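Local coordinates for Alpha/beta hydrolase family protein (Bacillus anthracis, PDB 3OOS), which is of unsettled substrate but, as a member of the alpha/beta hydrolase family, probably cleaves its substrate by attack of a serine nucleophile, at residues I226-Y237 with L252-F263. Sequence-based numbering, arbitrary orientation. Where two conformers were deposited one is given.
Sequences IYCGKHDVQCPY and LTKFEESNHNPF. With SO4 (sulfate ion), chain B.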
loop_
_atom_site.group_PDB
_atom_site.type_symbol
_atom_site.label_atom_id
_atom_site.label_comp_id
_atom_site.label_asym_id
_atom_site.label_seq_id
_atom_site.Cartn_x
_atom_site.Cartn_y
_atom_site.Cartn_z
ATOM N N ILE A 226 4.610 -11.062 5.507
ATOM C CA ILE A 226 4.377 -10.935 4.070
ATOM C C ILE A 226 3.126 -11.723 3.700
ATOM O O ILE A 226 2.906 -12.812 4.214
ATOM C CB ILE A 226 5.594 -11.472 3.248
ATOM C CG1 ILE A 226 6.942 -11.068 3.881
ATOM C CG2 ILE A 226 5.504 -11.060 1.777
ATOM C CD1 ILE A 226 7.138 -9.560 4.126
ATOM N N TYR A 227 2.294 -11.169 2.823
ATOM C CA TYR A 227 1.112 -11.893 2.351
ATOM C C TYR A 227 0.820 -11.524 0.902
ATOM O O TYR A 227 1.275 -10.487 0.413
ATOM C CB TYR A 227 -0.118 -11.621 3.243
ATOM C CG TYR A 227 -0.731 -10.254 3.018
ATOM C CD1 TYR A 227 -1.651 -10.043 1.988
ATOM C CD2 TYR A 227 -0.377 -9.168 3.821
ATOM C CE1 TYR A 227 -2.200 -8.790 1.761
ATOM C CE2 TYR A 227 -0.929 -7.909 3.607
ATOM C CZ TYR A 227 -1.837 -7.729 2.573
ATOM O OH TYR A 227 -2.378 -6.485 2.340
ATOM N N CYS A 228 0.046 -12.368 0.229
ATOM C CA CYS A 228 -0.346 -12.117 -1.151
ATOM C C CYS A 228 -1.496 -13.027 -1.537
ATOM O O CYS A 228 -1.579 -14.168 -1.072
ATOM C CB CYS A 228 0.835 -12.368 -2.093
ATOM S SG CYS A 228 0.627 -11.739 -3.778
ATOM N N GLY A 229 -2.381 -12.512 -2.384
ATOM C CA GLY A 229 -3.397 -13.343 -3.025
ATOM C C GLY A 229 -2.743 -14.241 -4.057
ATOM O O GLY A 229 -1.893 -13.791 -4.834
ATOM N N LYS A 230 -3.140 -15.512 -4.055
ATOM C CA LYS A 230 -2.613 -16.499 -4.999
ATOM C C LYS A 230 -2.752 -16.020 -6.443
ATOM O O LYS A 230 -1.857 -16.237 -7.272
ATOM C CB LYS A 230 -3.336 -17.837 -4.815
ATOM C CG LYS A 230 -2.917 -18.927 -5.793
ATOM C CD LYS A 230 -3.784 -20.163 -5.645
ATOM C CE LYS A 230 -3.276 -21.288 -6.521
ATOM N NZ LYS A 230 -3.911 -22.588 -6.176
ATOM N N HIS A 231 -3.868 -15.357 -6.732
ATOM C CA HIS A 231 -4.213 -14.973 -8.097
ATOM C C HIS A 231 -3.909 -13.517 -8.455
ATOM O O HIS A 231 -4.393 -13.017 -9.473
ATOM C CB HIS A 231 -5.691 -15.281 -8.357
ATOM C CG HIS A 231 -6.087 -16.680 -8.006
ATOM N ND1 HIS A 231 -5.775 -17.764 -8.798
ATOM C CD2 HIS A 231 -6.774 -17.173 -6.947
ATOM C CE1 HIS A 231 -6.251 -18.865 -8.243
ATOM N NE2 HIS A 231 -6.863 -18.534 -7.119
ATOM N N ASP A 232 -3.105 -12.847 -7.631
ATOM C CA ASP A 232 -2.725 -11.455 -7.891
ATOM C C ASP A 232 -2.037 -11.331 -9.255
ATOM O O ASP A 232 -1.085 -12.058 -9.543
ATOM C CB ASP A 232 -1.807 -10.939 -6.775
ATOM C CG ASP A 232 -1.832 -9.422 -6.637
ATOM O OD1 ASP A 232 -2.197 -8.713 -7.603
ATOM O OD2 ASP A 232 -1.467 -8.934 -5.548
ATOM N N VAL A 233 -2.539 -10.426 -10.091
ATOM C CA VAL A 233 -1.977 -10.212 -11.432
ATOM C C VAL A 233 -1.158 -8.924 -11.551
ATOM O O VAL A 233 -0.715 -8.568 -12.643
ATOM C CB VAL A 233 -3.063 -10.270 -12.554
ATOM C CG1 VAL A 233 -3.713 -11.644 -12.595
ATOM C CG2 VAL A 233 -4.110 -9.178 -12.372
ATOM N N GLN A 234 -0.962 -8.223 -10.438
ATOM C CA GLN A 234 -0.148 -7.008 -10.458
ATOM C C GLN A 234 1.296 -7.337 -10.085
ATOM O O GLN A 234 2.166 -7.346 -10.958
ATOM C CB GLN A 234 -0.770 -5.907 -9.593
ATOM C CG GLN A 234 -2.038 -5.328 -10.226
ATOM C CD GLN A 234 -2.675 -4.230 -9.402
ATOM O OE1 GLN A 234 -2.043 -3.223 -9.082
ATOM N NE2 GLN A 234 -3.940 -4.415 -9.065
ATOM N N CYS A 235 1.545 -7.618 -8.807
ATOM C CA CYS A 235 2.784 -8.287 -8.402
ATOM C C CYS A 235 2.467 -9.766 -8.183
ATOM O O CYS A 235 1.875 -10.123 -7.161
ATOM C CB CYS A 235 3.360 -7.682 -7.116
ATOM S SG CYS A 235 3.854 -5.946 -7.225
ATOM N N PRO A 236 2.841 -10.633 -9.144
ATOM C CA PRO A 236 2.539 -12.059 -9.004
ATOM C C PRO A 236 3.077 -12.665 -7.707
ATOM O O PRO A 236 4.067 -12.179 -7.148
ATOM C CB PRO A 236 3.220 -12.681 -10.228
ATOM C CG PRO A 236 3.200 -11.586 -11.242
ATOM C CD PRO A 236 3.441 -10.328 -10.457
ATOM N N TYR A 237 2.406 -13.719 -7.247
ATOM C CA TYR A 237 2.677 -14.359 -5.959
ATOM C C TYR A 237 4.163 -14.663 -5.683
ATOM O O TYR A 237 4.638 -14.506 -4.550
ATOM C CB TYR A 237 1.819 -15.628 -5.813
ATOM C CG TYR A 237 1.948 -16.266 -4.455
ATOM C CD1 TYR A 237 1.369 -15.668 -3.338
ATOM C CD2 TYR A 237 2.669 -17.446 -4.277
ATOM C CE1 TYR A 237 1.497 -16.223 -2.082
ATOM C CE2 TYR A 237 2.803 -18.018 -3.016
ATOM C CZ TYR A 237 2.214 -17.397 -1.923
ATOM O OH TYR A 237 2.336 -17.939 -0.667
ATOM N N LEU A 252 5.291 -15.897 5.570
ATOM C CA LEU A 252 4.521 -15.729 4.343
ATOM C C LEU A 252 3.140 -16.349 4.494
ATOM O O LEU A 252 3.013 -17.508 4.898
ATOM C CB LEU A 252 5.258 -16.359 3.156
ATOM C CG LEU A 252 4.569 -16.320 1.785
ATOM C CD1 LEU A 252 4.350 -14.888 1.276
ATOM C CD2 LEU A 252 5.365 -17.137 0.781
ATOM N N THR A 253 2.112 -15.567 4.173
ATOM C CA THR A 253 0.727 -16.027 4.265
ATOM C C THR A 253 0.075 -15.953 2.893
ATOM O O THR A 253 0.026 -14.888 2.273
ATOM C CB THR A 253 -0.080 -15.197 5.287
ATOM O OG1 THR A 253 0.569 -15.251 6.562
ATOM C CG2 THR A 253 -1.505 -15.737 5.427
ATOM N N LYS A 254 -0.418 -17.096 2.426
ATOM C CA LYS A 254 -1.033 -17.195 1.110
ATOM C C LYS A 254 -2.546 -17.105 1.220
ATOM O O LYS A 254 -3.163 -17.803 2.026
ATOM C CB LYS A 254 -0.638 -18.515 0.450
ATOM C CG LYS A 254 -1.026 -18.629 -1.011
ATOM C CD LYS A 254 -0.452 -19.901 -1.607
ATOM C CE LYS A 254 -0.338 -19.792 -3.111
ATOM N NZ LYS A 254 0.289 -21.009 -3.699
ATOM N N PHE A 255 -3.138 -16.237 0.411
ATOM C CA PHE A 255 -4.584 -16.120 0.351
ATOM C C PHE A 255 -5.073 -16.806 -0.923
ATOM O O PHE A 255 -4.983 -16.266 -2.027
ATOM C CB PHE A 255 -5.012 -14.653 0.473
ATOM C CG PHE A 255 -4.871 -14.106 1.869
ATOM C CD1 PHE A 255 -5.936 -14.164 2.763
ATOM C CD2 PHE A 255 -3.664 -13.554 2.301
ATOM C CE1 PHE A 255 -5.808 -13.668 4.063
ATOM C CE2 PHE A 255 -3.528 -13.058 3.598
ATOM C CZ PHE A 255 -4.603 -13.114 4.480
ATOM N N GLU A 256 -5.565 -18.029 -0.741
ATOM C CA GLU A 256 -5.839 -18.954 -1.843
ATOM C C GLU A 256 -7.013 -18.531 -2.722
ATOM O O GLU A 256 -7.064 -18.887 -3.900
ATOM C CB GLU A 256 -6.098 -20.366 -1.296
ATOM C CG GLU A 256 -5.085 -20.866 -0.259
ATOM C CD GLU A 256 -3.800 -21.407 -0.866
ATOM O OE1 GLU A 256 -3.709 -21.517 -2.107
ATOM O OE2 GLU A 256 -2.872 -21.734 -0.088
ATOM N N GLU A 257 -7.947 -17.775 -2.148
ATOM C CA GLU A 257 -9.148 -17.362 -2.874
ATOM C C GLU A 257 -9.178 -15.857 -3.116
ATOM O O GLU A 257 -10.245 -15.235 -3.164
ATOM C CB GLU A 257 -10.408 -17.816 -2.136
ATOM C CG GLU A 257 -10.846 -19.227 -2.474
ATOM C CD GLU A 257 -12.200 -19.554 -1.887
ATOM O OE1 GLU A 257 -13.190 -19.573 -2.649
ATOM O OE2 GLU A 257 -12.279 -19.768 -0.660
ATOM N N SER A 258 -7.994 -15.277 -3.292
ATOM C CA SER A 258 -7.867 -13.839 -3.489
ATOM C C SER A 258 -7.032 -13.502 -4.709
ATOM O O SER A 258 -6.101 -14.234 -5.068
ATOM C CB SER A 258 -7.225 -13.178 -2.259
ATOM O OG SER A 258 -8.033 -13.316 -1.104
ATOM N N ASN A 259 -7.400 -12.393 -5.341
ATOM C CA ASN A 259 -6.589 -11.790 -6.381
ATOM C C ASN A 259 -5.713 -10.708 -5.745
ATOM O O ASN A 259 -4.685 -11.019 -5.136
ATOM C CB ASN A 259 -7.489 -11.235 -7.490
ATOM C CG ASN A 259 -6.710 -10.754 -8.698
ATOM O OD1 ASN A 259 -5.710 -10.049 -8.569
ATOM N ND2 ASN A 259 -7.177 -11.121 -9.884
ATOM N N HIS A 260 -6.136 -9.448 -5.838
ATOM C CA HIS A 260 -5.330 -8.326 -5.357
ATOM C C HIS A 260 -5.724 -7.785 -3.980
ATOM O O HIS A 260 -4.969 -7.007 -3.390
ATOM C CB HIS A 260 -5.386 -7.188 -6.390
ATOM C CG HIS A 260 -4.400 -6.088 -6.144
ATOM N ND1 HIS A 260 -3.044 -6.248 -6.322
ATOM C CD2 HIS A 260 -4.577 -4.804 -5.748
ATOM C CE1 HIS A 260 -2.426 -5.114 -6.040
ATOM N NE2 HIS A 260 -3.334 -4.222 -5.688
ATOM N N ASN A 261 -6.877 -8.206 -3.457
ATOM C CA ASN A 261 -7.472 -7.573 -2.276
ATOM C C ASN A 261 -7.865 -8.552 -1.156
ATOM O O ASN A 261 -9.034 -8.588 -0.759
ATOM C CB ASN A 261 -8.714 -6.767 -2.686
ATOM C CG ASN A 261 -8.393 -5.595 -3.600
ATOM O OD1 ASN A 261 -8.300 -4.451 -3.149
ATOM N ND2 ASN A 261 -8.239 -5.872 -4.892
ATOM N N PRO A 262 -6.900 -9.338 -0.621
ATOM C CA PRO A 262 -7.253 -10.352 0.398
ATOM C C PRO A 262 -8.014 -9.833 1.623
ATOM O O PRO A 262 -8.837 -10.562 2.186
ATOM C CB PRO A 262 -5.892 -10.903 0.841
ATOM C CG PRO A 262 -4.964 -10.583 -0.266
ATOM C CD PRO A 262 -5.445 -9.310 -0.877
ATOM N N PHE A 263 -7.740 -8.590 2.020
ATOM C CA PHE A 263 -8.378 -7.954 3.183
ATOM C C PHE A 263 -9.900 -7.805 3.058
ATOM O O PHE A 263 -10.591 -7.680 4.072
ATOM C CB PHE A 263 -7.719 -6.597 3.474
ATOM C CG PHE A 263 -7.388 -5.815 2.237
ATOM C CD1 PHE A 263 -8.335 -4.970 1.659
ATOM C CD2 PHE A 263 -6.138 -5.944 1.633
ATOM C CE1 PHE A 263 -8.036 -4.255 0.501
ATOM C CE2 PHE A 263 -5.830 -5.238 0.478
ATOM C CZ PHE A 263 -6.782 -4.391 -0.093
HETATM S S SO4 B . -1.596 -0.164 -6.335
HETATM O O1 SO4 B . -1.361 0.573 -7.572
HETATM O O2 SO4 B . -1.843 -1.564 -6.649
HETATM O O3 SO4 B . -0.434 -0.027 -5.465
HETATM O O4 SO4 B . -2.767 0.398 -5.662
HETATM O O HOH W 1 2.765 -13.663 6.939
HETATM O O HOH W 2 -2.541 -9.714 -3.167
HETATM O O HOH W 3 -1.845 -22.788 -3.502
HETATM O O HOH W 4 -5.405 -22.926 -3.659
HETATM O O HOH W 5 -8.177 -20.751 -5.897
#
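D232 accepts a hydrogen bond from H260, with OD1 2.9 Å from ND1. The donor reaches OD1 on the syn side, and the acceptor lies close to the imidazole plane, although carboxylate and ring stand steeply at 76°. From the opposite face of the carboxylate, Q234 N binds the same OD1 at 3.1 Å, an Asx turn open to aspartate's short side chain that fixes the acid's rotation. A water gripping D232 OD2 also joins G229 N to N259 O. Q234 lays its flat amide over the imidazole, NE2 above the ring centre, while its OE1 bonds to Y138.

Leading into this site, strands 226-229 and 252-255 run parallel, bonded through T253 N to I226 O, C228 N to T253 O and F255 N to C228 O. The type I turn that starts at G229 carries the pairing on, K230 N meeting F255 O at 2.8 Å. G229, with no side chain, lets the carbonyls of S258 and N259 close over its CA.

On the face carrying Y227 and F255, Y227 CB meets the phenylalanine edge at CE2 (3.7 Å), and P262 CG sits at the tyrosine edge. On the face carrying L252 and K254, lysine's long aliphatic chain lies over Y237, CE 3.8 Å from the ring centroid in a CH-pi contact, while NZ reaches water.

H260 also touches S99 of the probable nucleophile elbow and weakly binds a sulfate, consistent with the Ser-His-Asp catalytic triad of the alpha/beta hydrolase fold.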